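Local coordinates for regulatory protein SdiA (Escherichia coli, PDB 4LFU) that acts as a LuxR-type quorum-sensing receptor and transcription factor that responds to acyl-homoserine lactone autoinducers and activates the ftsQAZ cell-division genes, at residues F6-F17 and L152-E160. Numbering follows the deposited sequence.
Sequences FFSWRRTMLLRF and LKMQLLVRE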
loop_
_atom_site.group_PDB
_atom_site.type_symbol
_atom_site.label_atom_id
_atom_site.label_comp_id
_atom_site.label_asym_id
_atom_site.label_seq_id
_atom_site.Cartn_x
_atom_site.Cartn_y
_atom_site.Cartn_z
ATOM N N PHE A 6 15.778 21.320 3.150
ATOM C CA PHE A 6 14.694 20.356 2.959
ATOM C C PHE A 6 13.914 20.074 4.245
ATOM O O PHE A 6 12.685 20.014 4.219
ATOM C CB PHE A 6 15.171 19.034 2.316
ATOM C CG PHE A 6 14.053 18.021 2.148
ATOM C CD1 PHE A 6 13.119 18.152 1.106
ATOM C CD2 PHE A 6 13.890 16.976 3.068
ATOM C CE1 PHE A 6 12.061 17.238 0.970
ATOM C CE2 PHE A 6 12.846 16.061 2.939
ATOM C CZ PHE A 6 11.928 16.192 1.881
ATOM N N PHE A 7 14.633 19.896 5.355
ATOM C CA PHE A 7 14.020 19.673 6.670
ATOM C C PHE A 7 12.986 20.740 7.040
ATOM O O PHE A 7 11.955 20.422 7.629
ATOM C CB PHE A 7 15.101 19.590 7.760
ATOM C CG PHE A 7 15.846 18.273 7.810
ATOM C CD1 PHE A 7 15.787 17.364 6.756
ATOM C CD2 PHE A 7 16.637 17.963 8.908
ATOM C CE1 PHE A 7 16.486 16.148 6.805
ATOM C CE2 PHE A 7 17.349 16.752 8.970
ATOM C CZ PHE A 7 17.273 15.843 7.909
ATOM N N SER A 8 13.257 22.002 6.700
ATOM C CA SER A 8 12.307 23.084 6.994
ATOM C C SER A 8 11.165 23.119 5.988
ATOM O O SER A 8 9.997 23.270 6.372
ATOM C CB SER A 8 12.997 24.453 7.102
ATOM O OG SER A 8 13.581 24.861 5.872
ATOM N N TRP A 9 11.500 22.967 4.706
ATOM C CA TRP A 9 10.490 22.816 3.660
ATOM C C TRP A 9 9.471 21.758 4.067
ATOM O O TRP A 9 8.265 22.028 4.090
ATOM C CB TRP A 9 11.131 22.466 2.300
ATOM C CG TRP A 9 10.095 22.404 1.181
ATOM C CD1 TRP A 9 9.639 23.451 0.426
ATOM C CD2 TRP A 9 9.378 21.242 0.731
ATOM N NE1 TRP A 9 8.694 23.013 -0.467
ATOM C CE2 TRP A 9 8.514 21.663 -0.305
ATOM C CE3 TRP A 9 9.392 19.891 1.093
ATOM C CZ2 TRP A 9 7.655 20.771 -0.982
ATOM C CZ3 TRP A 9 8.537 19.000 0.416
ATOM C CH2 TRP A 9 7.676 19.450 -0.602
ATOM N N ARG A 10 9.965 20.573 4.422
ATOM C CA ARG A 10 9.114 19.443 4.820
ATOM C C ARG A 10 8.227 19.765 6.023
ATOM O O ARG A 10 7.057 19.393 6.047
ATOM C CB ARG A 10 9.966 18.188 5.085
ATOM C CG ARG A 10 9.168 16.918 5.427
ATOM C CD ARG A 10 10.070 15.707 5.691
ATOM N NE ARG A 10 10.076 15.340 7.111
ATOM C CZ ARG A 10 9.285 14.416 7.655
ATOM N NH1 ARG A 10 8.417 13.742 6.910
ATOM N NH2 ARG A 10 9.363 14.164 8.950
ATOM N N ARG A 11 8.802 20.452 7.011
ATOM C CA ARG A 11 8.103 20.841 8.240
ATOM C C ARG A 11 6.892 21.756 7.937
ATOM O O ARG A 11 5.777 21.521 8.424
ATOM C CB ARG A 11 9.102 21.506 9.214
ATOM C CG ARG A 11 8.934 21.150 10.688
ATOM C CD ARG A 11 10.287 21.168 11.486
ATOM N NE ARG A 11 11.198 22.264 11.118
ATOM C CZ ARG A 11 12.459 22.110 10.703
ATOM N NH1 ARG A 11 13.005 20.897 10.619
ATOM N NH2 ARG A 11 13.188 23.178 10.375
ATOM N N THR A 12 7.120 22.773 7.104
ATOM C CA THR A 12 6.057 23.675 6.630
ATOM C C THR A 12 4.945 22.965 5.838
ATOM O O THR A 12 3.759 23.259 6.018
ATOM C CB THR A 12 6.641 24.790 5.728
ATOM O OG1 THR A 12 7.871 25.267 6.283
ATOM C CG2 THR A 12 5.647 25.939 5.569
ATOM N N MET A 13 5.331 22.039 4.962
ATOM C CA MET A 13 4.359 21.401 4.070
ATOM C C MET A 13 3.409 20.463 4.802
ATOM O O MET A 13 2.206 20.473 4.535
ATOM C CB MET A 13 5.048 20.711 2.879
ATOM C CG MET A 13 5.750 21.672 1.924
ATOM S SD MET A 13 4.727 23.071 1.350
ATOM C CE MET A 13 3.459 22.208 0.416
ATOM N N LEU A 14 3.947 19.660 5.724
ATOM C CA LEU A 14 3.124 18.796 6.576
ATOM C C LEU A 14 2.087 19.616 7.313
ATOM O O LEU A 14 0.913 19.251 7.365
ATOM C CB LEU A 14 3.989 18.030 7.582
ATOM C CG LEU A 14 4.926 17.018 6.928
ATOM C CD1 LEU A 14 5.899 16.425 7.930
ATOM C CD2 LEU A 14 4.112 15.927 6.237
ATOM N N LEU A 15 2.517 20.742 7.868
ATOM C CA LEU A 15 1.601 21.597 8.607
ATOM C C LEU A 15 0.542 22.212 7.696
ATOM O O LEU A 15 -0.640 22.200 8.042
ATOM C CB LEU A 15 2.363 22.658 9.417
ATOM C CG LEU A 15 2.772 22.205 10.827
ATOM C CD1 LEU A 15 3.950 23.041 11.397
ATOM C CD2 LEU A 15 1.547 22.221 11.792
ATOM N N ARG A 16 0.957 22.722 6.535
ATOM C CA ARG A 16 0.015 23.267 5.555
ATOM C C ARG A 16 -1.052 22.279 5.118
ATOM O O ARG A 16 -2.205 22.635 5.053
ATOM C CB ARG A 16 0.738 23.818 4.329
ATOM C CG ARG A 16 0.873 25.320 4.317
ATOM C CD ARG A 16 1.386 25.786 2.981
ATOM N NE ARG A 16 2.491 26.720 3.162
ATOM C CZ ARG A 16 3.397 27.008 2.234
ATOM N NH1 ARG A 16 3.345 26.426 1.037
ATOM N NH2 ARG A 16 4.367 27.875 2.510
ATOM N N PHE A 17 -0.677 21.039 4.824
ATOM C CA PHE A 17 -1.666 20.024 4.417
ATOM C C PHE A 17 -2.511 19.516 5.574
ATOM O O PHE A 17 -3.680 19.160 5.383
ATOM C CB PHE A 17 -1.008 18.856 3.686
ATOM C CG PHE A 17 -0.652 19.157 2.256
ATOM C CD1 PHE A 17 -1.643 19.190 1.265
ATOM C CD2 PHE A 17 0.672 19.407 1.891
ATOM C CE1 PHE A 17 -1.322 19.460 -0.050
ATOM C CE2 PHE A 17 0.999 19.673 0.572
ATOM C CZ PHE A 17 -0.002 19.697 -0.404
ATOM N N LEU A 152 12.212 13.792 -3.396
ATOM C CA LEU A 152 11.786 13.843 -2.008
ATOM C C LEU A 152 10.621 14.819 -1.805
ATOM O O LEU A 152 9.711 14.551 -0.994
ATOM C CB LEU A 152 12.966 14.198 -1.093
ATOM C CG LEU A 152 13.986 13.091 -0.773
ATOM C CD1 LEU A 152 15.235 13.711 -0.161
ATOM C CD2 LEU A 152 13.413 12.056 0.170
ATOM N N LYS A 153 10.634 15.919 -2.567
ATOM C CA LYS A 153 9.564 16.909 -2.516
ATOM C C LYS A 153 8.268 16.377 -3.074
ATOM O O LYS A 153 7.213 16.585 -2.494
ATOM C CB LYS A 153 9.963 18.202 -3.226
ATOM C CG LYS A 153 10.899 19.053 -2.390
ATOM C CD LYS A 153 11.175 20.381 -3.043
ATOM C CE LYS A 153 12.106 21.223 -2.172
ATOM N NZ LYS A 153 12.146 22.616 -2.695
ATOM N N MET A 154 8.341 15.670 -4.191
ATOM C CA MET A 154 7.143 15.104 -4.781
ATOM C C MET A 154 6.658 13.889 -3.989
ATOM O O MET A 154 5.477 13.543 -4.039
ATOM C CB MET A 154 7.378 14.747 -6.243
ATOM C CG MET A 154 7.484 15.965 -7.201
ATOM S SD MET A 154 7.614 15.285 -8.866
ATOM C CE MET A 154 5.855 14.956 -9.153
ATOM N N GLN A 155 7.574 13.243 -3.264
ATOM C CA GLN A 155 7.199 12.150 -2.380
ATOM C C GLN A 155 6.213 12.632 -1.355
ATOM O O GLN A 155 5.193 11.993 -1.162
ATOM C CB GLN A 155 8.397 11.544 -1.664
ATOM C CG GLN A 155 8.928 10.302 -2.280
ATOM C CD GLN A 155 10.111 9.763 -1.507
ATOM O OE1 GLN A 155 10.002 9.485 -0.312
ATOM N NE2 GLN A 155 11.256 9.623 -2.183
ATOM N N LEU A 156 6.529 13.765 -0.727
ATOM C CA LEU A 156 5.655 14.403 0.282
ATOM C C LEU A 156 4.357 14.956 -0.299
ATOM O O LEU A 156 3.285 14.740 0.275
ATOM C CB LEU A 156 6.423 15.495 1.065
ATOM C CG LEU A 156 5.797 16.272 2.238
ATOM C CD1 LEU A 156 6.893 16.987 3.041
ATOM C CD2 LEU A 156 4.707 17.302 1.795
ATOM N N LEU A 157 4.456 15.651 -1.437
ATOM C CA LEU A 157 3.296 16.281 -2.106
ATOM C C LEU A 157 2.226 15.312 -2.514
ATOM O O LEU A 157 1.057 15.589 -2.327
ATOM C CB LEU A 157 3.724 17.086 -3.343
ATOM C CG LEU A 157 4.536 18.347 -3.032
ATOM C CD1 LEU A 157 5.116 18.943 -4.325
ATOM C CD2 LEU A 157 3.686 19.357 -2.315
ATOM N N VAL A 158 2.623 14.176 -3.081
ATOM C CA VAL A 158 1.640 13.171 -3.479
ATOM C C VAL A 158 0.989 12.529 -2.252
ATOM O O VAL A 158 -0.217 12.284 -2.268
ATOM C CB VAL A 158 2.198 12.110 -4.510
ATOM C CG1 VAL A 158 3.258 11.222 -3.910
ATOM C CG2 VAL A 158 1.064 11.259 -5.109
ATOM N N ARG A 159 1.769 12.282 -1.200
ATOM C CA ARG A 159 1.246 11.633 -0.003
ATOM C C ARG A 159 0.289 12.538 0.732
ATOM O O ARG A 159 -0.847 12.171 0.989
ATOM C CB ARG A 159 2.379 11.215 0.942
ATOM C CG ARG A 159 1.920 10.297 2.061
ATOM C CD ARG A 159 2.887 10.329 3.226
ATOM N NE ARG A 159 2.565 9.307 4.224
ATOM C CZ ARG A 159 1.692 9.456 5.218
ATOM N NH1 ARG A 159 1.023 10.594 5.374
ATOM N NH2 ARG A 159 1.481 8.456 6.065
ATOM N N GLU A 160 0.757 13.737 1.045
ATOM C CA GLU A 160 -0.008 14.693 1.879
ATOM C C GLU A 160 -1.269 15.196 1.209
ATOM O O GLU A 160 -2.308 15.307 1.865
ATOM C CB GLU A 160 0.857 15.879 2.327
ATOM C CG GLU A 160 1.997 15.478 3.259
ATOM C CD GLU A 160 1.539 14.541 4.370
ATOM O OE1 GLU A 160 0.646 14.936 5.165
ATOM O OE2 GLU A 160 2.077 13.417 4.457
HETATM O O HOH W 1 9.249 24.389 -3.269
#
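W9 has its CG anti to the backbone N (chi1 -176°), which stands the indole out toward K153. The K153 chain is fully extended beyond CG and runs along one face of that indole. Its CG makes a CH-pi contact 3.6 Å from the centroid of the W9 six-membered ring. K153 NZ lies 4.2 Å from the centroid of the W9 five-membered ring, 14° off the normal, a cation-pi contact. The same ammonium forms a salt bridge with E149. M13 CG lies over the other face of the indole. Segments 6-17 and 152-160 run nearly parallel, 10° between their axes, which approach to 10.5 Å. In the autoinducer-binding domain, an alpha-beta-alpha fold, both lie on one side of the antiparallel sheet: helix 147-167 packs directly on strands 117-124 and 130-137, and helix 6-19 packs on the outside of helix 147-167. L156 is a knob in a hole formed by W9, R10, M13 and L14. Its CD1 reaches W9 CZ3, and its CD2 is 3.6 Å from M13 CB. Toward the C-terminal end, F17 lays a ring face against the backbone of E160, and L157 CD2 meets the ring edge 4.0 Å from F17 CE2. L14 CD2 touches the E160 carboxylate carbon CD at 3.5 Å. R159 NH1 makes a salt bridge to E160 OE2 (3.1 Å), meeting it on the syn side. At the N-terminal end, F6 CZ packs 3.7 Å from L152 CB.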